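Local structure of benzoylformate decarboxylase (Mycobacterium smegmatis, 4Q9D) at residues Ala447-Leu452 with Asp520-Val524; Met240-Asp245 with Phe386-Thr392. The protein belongs to the thiamine pyrophosphate-dependent enzyme family, with three domains to a chain, four chains in its assembly and a bound magnesium ion. All blocks are in the same frame, centred on the assembly; numbering follows the deposited sequence.

How the contacts relate
Contact 2 is complete before contact 1 begins along the chain, so the two follow in series; their centres lie 26 Å apart and their nearest atoms about 14 Å apart, without touching. What they share is the C-terminal TPP-binding domain. Contact 1 is internal to it, joining the end of helix 443-449 to the entry of strand 523-528, the strand between 454-460 and the edge strand 499-502 of its six-stranded parallel sheet. Contact 2 instead ties a loop of the central domain, between strands 231-233 and 249-252, to the last turn of helix 382-388 and the loop that follows it. One contact thus belongs to the build of a single domain, the other to a seam between two.

Contact 1 (Ala447-Leu452 with Asp520-Val524); sequences AAQHKL and DGPTV
The apolar part of this contact is the ring of P522, which rests on the last turn of helix 443-449. Its CG lies 3.8 Å from A447 CB and 4.2 Å from A448 CB, and also comes within 3.7 Å of the backbone A448 N, so that one corner of the ring faces two successive residues of the helix. F456 of strand 454-460 and C498 also touch P522, and V413 of helix 408-421 packs on A447.

Polar but unbonded contacts form a second group. The carbonyl of L452 is directed at the G521-P522 peptide, with L452 O 3.0 Å from P522 N; a proline nitrogen has no hydrogen to give, so this is close packing alone. The same oxygen lies 3.4 Å from P522 CD.

Two backbone hydrogen bonds within 447-452 shape the surface that the proline meets. A Schellman motif closes the helix: L452 N bonds to A447 O at 3.0 Å and K451 N to A448 O at 3.1 Å, with K451 as the C' residue at positive phi (49°). The reversal brings K451 beside G521 and sends the chain on into strand 454-460, next to strand 523-528 in the parallel sheet.

Backbone packing makes up the rest. K451 C lies 3.8 Å from G521 CA. The backbone angles of G521 (phi 99°, psi 165°) would press a side chain against its own neighbours in the chain. The K451 side chain leads away from G521. The guanidinium of R420, on helix 408-421, donates a hydrogen bond to H450 O.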
loop_
_atom_site.group_PDB
_atom_site.type_symbol
_atom_site.label_atom_id
_atom_site.label_comp_id
_atom_site.label_asym_id
_atom_site.label_seq_id
_atom_site.Cartn_x
_atom_site.Cartn_y
_atom_site.Cartn_z
ATOM N N ALA B 447 -21.452 -17.498 23.572
ATOM C CA ALA B 447 -22.133 -18.802 23.536
ATOM C C ALA B 447 -23.129 -18.910 24.716
ATOM O O ALA B 447 -24.267 -19.346 24.551
ATOM C CB ALA B 447 -21.088 -19.965 23.595
ATOM N N ALA B 448 -22.697 -18.497 25.903
ATOM C CA ALA B 448 -23.567 -18.597 27.072
ATOM C C ALA B 448 -24.718 -17.613 26.961
ATOM O O ALA B 448 -25.861 -17.986 27.203
ATOM C CB ALA B 448 -22.797 -18.383 28.353
ATOM N N GLN B 449 -24.431 -16.376 26.541
ATOM C CA GLN B 449 -25.480 -15.368 26.338
ATOM C C GLN B 449 -26.574 -15.816 25.369
ATOM O O GLN B 449 -27.731 -15.456 25.543
ATOM C CB GLN B 449 -24.864 -14.032 25.854
ATOM C CG GLN B 449 -24.048 -13.327 26.944
ATOM C CD GLN B 449 -24.936 -12.947 28.137
ATOM O OE1 GLN B 449 -25.869 -12.183 27.984
ATOM N NE2 GLN B 449 -24.645 -13.491 29.308
ATOM N N HIS B 450 -26.211 -16.562 24.322
ATOM C CA HIS B 450 -27.210 -17.012 23.349
ATOM C C HIS B 450 -27.624 -18.468 23.543
ATOM O O HIS B 450 -28.330 -19.023 22.697
ATOM C CB HIS B 450 -26.730 -16.783 21.911
ATOM C CG HIS B 450 -26.535 -15.341 21.583
ATOM N ND1 HIS B 450 -27.440 -14.626 20.838
ATOM C CD2 HIS B 450 -25.564 -14.470 21.946
ATOM C CE1 HIS B 450 -27.034 -13.370 20.745
ATOM N NE2 HIS B 450 -25.902 -13.248 21.410
ATOM N N LYS B 451 -27.185 -19.066 24.655
ATOM C CA LYS B 451 -27.541 -20.441 25.008
ATOM C C LYS B 451 -27.328 -21.393 23.834
ATOM O O LYS B 451 -28.234 -22.108 23.436
ATOM C CB LYS B 451 -28.997 -20.508 25.465
ATOM C CG LYS B 451 -29.273 -19.772 26.785
ATOM C CD LYS B 451 -30.783 -19.771 27.049
ATOM C CE LYS B 451 -31.130 -19.097 28.360
ATOM N NZ LYS B 451 -30.738 -17.668 28.337
ATOM N N LEU B 452 -26.127 -21.388 23.268
ATOM C CA LEU B 452 -25.870 -22.195 22.088
ATOM C C LEU B 452 -25.517 -23.650 22.462
ATOM O O LEU B 452 -24.866 -23.889 23.485
ATOM C CB LEU B 452 -24.762 -21.533 21.256
ATOM C CG LEU B 452 -25.162 -20.145 20.735
ATOM C CD1 LEU B 452 -23.948 -19.390 20.163
ATOM C CD2 LEU B 452 -26.241 -20.302 19.687
ATOM N N ASP B 520 -29.228 -27.096 28.136
ATOM C CA ASP B 520 -29.484 -25.886 27.361
ATOM C C ASP B 520 -28.281 -24.965 27.572
ATOM O O ASP B 520 -27.926 -24.621 28.700
ATOM C CB ASP B 520 -30.797 -25.217 27.774
ATOM C CG ASP B 520 -31.084 -25.366 29.249
ATOM O OD1 ASP B 520 -30.119 -25.514 30.033
ATOM O OD2 ASP B 520 -32.275 -25.344 29.629
ATOM N N GLY B 521 -27.609 -24.618 26.489
ATOM C CA GLY B 521 -26.412 -23.814 26.612
ATOM C C GLY B 521 -25.124 -24.606 26.562
ATOM O O GLY B 521 -25.100 -25.834 26.703
ATOM N N PRO B 522 -24.025 -23.888 26.365
ATOM C CA PRO B 522 -22.720 -24.488 26.092
ATOM C C PRO B 522 -22.091 -25.041 27.355
ATOM O O PRO B 522 -22.351 -24.569 28.463
ATOM C CB PRO B 522 -21.891 -23.281 25.617
ATOM C CG PRO B 522 -22.489 -22.133 26.381
ATOM C CD PRO B 522 -23.979 -22.415 26.398
ATOM N N THR B 523 -21.213 -26.014 27.176
ATOM C CA THR B 523 -20.425 -26.547 28.280
ATOM C C THR B 523 -18.966 -26.566 27.854
ATOM O O THR B 523 -18.651 -26.873 26.699
ATOM C CB THR B 523 -20.840 -28.016 28.597
ATOM O OG1 THR B 523 -22.237 -28.065 28.885
ATOM C CG2 THR B 523 -20.042 -28.579 29.771
ATOM N N VAL B 524 -18.095 -26.228 28.791
ATOM C CA VAL B 524 -16.662 -26.361 28.633
ATOM C C VAL B 524 -16.171 -27.545 29.494
ATOM O O VAL B 524 -16.227 -27.509 30.722
ATOM C CB VAL B 524 -15.937 -25.063 29.031
ATOM C CG1 VAL B 524 -14.408 -25.230 28.919
ATOM C CG2 VAL B 524 -16.452 -23.860 28.161
#

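Contact 2 (Met240-Asp245 with Phe386-Thr392); sequences MSFPED and FTWLPTT
E244 and T391 carry the tight part of this contact through two nearly straight backbone-donated hydrogen bonds. E244 N gives its hydrogen to T391 O at 2.8 Å, and T391 N returns one to E244 OE1 at 2.7 Å, meeting that oxygen on its anti side and 19° out of the carboxylate plane. T391 is therefore held at both its N-H and its carbonyl by one glutamate, which uses its backbone N-H for one bond and its carboxylate for the other. The reach depends on an E244 chain extended beyond CG (chi2 -168°), which runs alongside the T391 backbone and brings OE1 to its N-H, while E244 CB packs 3.7 Å from P390 CB. T391 OG1 lies against M240 SD at 3.3 Å, and that hydroxyl is also near OE1, though only a weak bond could form there.

In the fold this is a junction between domains: the loop 240-245 belongs to the central domain, and 386-392 is the last turn of helix 382-388 of the C-terminal TPP-binding domain and the loop that follows it. R343 reaches both sides, bonding to E244 O and F386 O and meeting the F386 ring in a cation-pi contact.

Toward F386 the fit is looser and water takes over. One water donates to F386 O at 2.6 Å and, more weakly, to E244 OE2, an oxygen that also lies at the edge of the F386 ring, 4.0 Å from CD1. A second water lies between E244 OE1 and L389 O. Beyond T391, on the solvent side, D245 is exposed, and its carboxylate meets T392 mainly at its methyl group, OD2 being 3.5 Å from T392 CG2.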
loop_
_atom_site.group_PDB
_atom_site.type_symbol
_atom_site.label_atom_id
_atom_site.label_comp_id
_atom_site.label_asym_id
_atom_site.label_seq_id
_atom_site.Cartn_x
_atom_site.Cartn_y
_atom_site.Cartn_z
ATOM N N MET B 240 -13.944 -30.433 5.172
ATOM C CA MET B 240 -13.865 -31.778 4.586
ATOM C C MET B 240 -15.010 -31.996 3.622
ATOM O O MET B 240 -16.156 -31.708 3.951
ATOM C CB MET B 240 -13.839 -32.829 5.671
ATOM C CG MET B 240 -12.407 -32.950 6.193
ATOM S SD MET B 240 -12.250 -34.236 7.373
ATOM C CE MET B 240 -10.888 -33.725 8.437
ATOM N N SER B 241 -14.685 -32.500 2.433
ATOM C CA SER B 241 -15.578 -32.401 1.286
ATOM C C SER B 241 -15.968 -33.776 0.731
ATOM O O SER B 241 -16.689 -33.865 -0.261
ATOM C CB SER B 241 -14.882 -31.589 0.175
ATOM O OG SER B 241 -14.585 -30.252 0.578
ATOM N N PHE B 242 -15.488 -34.845 1.358
ATOM C CA PHE B 242 -15.748 -36.210 0.865
ATOM C C PHE B 242 -15.828 -37.144 2.073
ATOM O O PHE B 242 -14.976 -37.070 2.951
ATOM C CB PHE B 242 -14.597 -36.634 -0.055
ATOM C CG PHE B 242 -14.756 -38.005 -0.693
ATOM C CD1 PHE B 242 -15.578 -38.183 -1.805
ATOM C CD2 PHE B 242 -14.044 -39.106 -0.209
ATOM C CE1 PHE B 242 -15.702 -39.430 -2.408
ATOM C CE2 PHE B 242 -14.164 -40.353 -0.819
ATOM C CZ PHE B 242 -14.999 -40.515 -1.908
ATOM N N PRO B 243 -16.831 -38.036 2.104
ATOM C CA PRO B 243 -17.085 -38.886 3.287
ATOM C C PRO B 243 -15.866 -39.726 3.646
ATOM O O PRO B 243 -15.279 -40.412 2.804
ATOM C CB PRO B 243 -18.305 -39.732 2.878
ATOM C CG PRO B 243 -18.379 -39.641 1.388
ATOM C CD PRO B 243 -17.693 -38.378 0.953
ATOM N N GLU B 244 -15.436 -39.615 4.897
ATOM C CA GLU B 244 -14.173 -40.225 5.280
ATOM C C GLU B 244 -14.313 -41.739 5.553
ATOM O O GLU B 244 -13.314 -42.435 5.788
ATOM C CB GLU B 244 -13.598 -39.488 6.495
ATOM C CG GLU B 244 -12.985 -38.119 6.178
ATOM C CD GLU B 244 -12.194 -37.591 7.356
ATOM O OE1 GLU B 244 -12.814 -37.148 8.352
ATOM O OE2 GLU B 244 -10.955 -37.681 7.298
ATOM N N ASP B 245 -15.552 -42.226 5.551
ATOM C CA ASP B 245 -15.837 -43.667 5.625
ATOM C C ASP B 245 -16.079 -44.280 4.241
ATOM O O ASP B 245 -16.451 -45.430 4.150
ATOM C CB ASP B 245 -17.060 -43.933 6.516
ATOM C CG ASP B 245 -18.320 -43.250 5.996
ATOM O OD1 ASP B 245 -18.210 -42.413 5.075
ATOM O OD2 ASP B 245 -19.418 -43.518 6.520
ATOM N N PHE B 386 -8.544 -37.864 13.120
ATOM C CA PHE B 386 -8.604 -38.698 11.930
ATOM C C PHE B 386 -9.012 -40.148 12.284
ATOM O O PHE B 386 -9.874 -40.759 11.629
ATOM C CB PHE B 386 -7.242 -38.654 11.209
ATOM C CG PHE B 386 -7.109 -39.665 10.094
ATOM C CD1 PHE B 386 -7.750 -39.468 8.873
ATOM C CD2 PHE B 386 -6.345 -40.818 10.270
ATOM C CE1 PHE B 386 -7.634 -40.399 7.848
ATOM C CE2 PHE B 386 -6.224 -41.756 9.246
ATOM C CZ PHE B 386 -6.875 -41.541 8.030
ATOM N N THR B 387 -8.400 -40.686 13.333
ATOM C CA THR B 387 -8.643 -42.073 13.739
ATOM C C THR B 387 -10.055 -42.293 14.226
ATOM O O THR B 387 -10.701 -43.251 13.832
ATOM C CB THR B 387 -7.691 -42.482 14.847
ATOM O OG1 THR B 387 -6.358 -42.354 14.349
ATOM C CG2 THR B 387 -7.948 -43.935 15.288
ATOM N N TRP B 388 -10.552 -41.382 15.056
ATOM C CA TRP B 388 -11.813 -41.633 15.749
ATOM C C TRP B 388 -13.024 -40.823 15.287
ATOM O O TRP B 388 -14.156 -41.212 15.567
ATOM C CB TRP B 388 -11.617 -41.419 17.251
ATOM C CG TRP B 388 -10.707 -42.459 17.879
ATOM C CD1 TRP B 388 -9.437 -42.269 18.362
ATOM C CD2 TRP B 388 -11.014 -43.846 18.091
ATOM N NE1 TRP B 388 -8.937 -43.463 18.863
ATOM C CE2 TRP B 388 -9.888 -44.442 18.704
ATOM C CE3 TRP B 388 -12.135 -44.646 17.813
ATOM C CZ2 TRP B 388 -9.849 -45.801 19.052
ATOM C CZ3 TRP B 388 -12.096 -45.999 18.160
ATOM C CH2 TRP B 388 -10.956 -46.556 18.773
ATOM N N LEU B 389 -12.821 -39.687 14.615
ATOM C CA LEU B 389 -13.985 -38.871 14.249
ATOM C C LEU B 389 -14.033 -38.578 12.763
ATOM O O LEU B 389 -13.900 -37.414 12.353
ATOM C CB LEU B 389 -14.007 -37.548 15.021
ATOM C CG LEU B 389 -13.971 -37.572 16.543
ATOM C CD1 LEU B 389 -14.083 -36.122 17.081
ATOM C CD2 LEU B 389 -15.105 -38.421 17.106
ATOM N N PRO B 390 -14.239 -39.626 11.944
ATOM C CA PRO B 390 -14.310 -39.365 10.502
ATOM C C PRO B 390 -15.497 -38.466 10.197
ATOM O O PRO B 390 -16.548 -38.556 10.848
ATOM C CB PRO B 390 -14.540 -40.751 9.883
ATOM C CG PRO B 390 -15.099 -41.611 11.036
ATOM C CD PRO B 390 -14.422 -41.057 12.274
ATOM N N THR B 391 -15.321 -37.595 9.211
ATOM C CA THR B 391 -16.411 -36.731 8.786
ATOM C C THR B 391 -17.227 -37.473 7.741
ATOM O O THR B 391 -16.687 -37.892 6.709
ATOM C CB THR B 391 -15.846 -35.463 8.145
ATOM O OG1 THR B 391 -15.009 -34.812 9.098
ATOM C CG2 THR B 391 -16.965 -34.521 7.709
ATOM N N THR B 392 -18.530 -37.608 7.990
ATOM C CA THR B 392 -19.368 -38.420 7.120
ATOM C C THR B 392 -20.545 -37.615 6.568
ATOM O O THR B 392 -21.319 -38.136 5.805
ATOM C CB THR B 392 -19.894 -39.679 7.877
ATOM O OG1 THR B 392 -20.602 -39.264 9.042
ATOM C CG2 THR B 392 -18.727 -40.563 8.318
HETATM O O HOH W 1 -10.981 -39.909 9.378
HETATM O O HOH W 2 -11.635 -36.477 10.766
#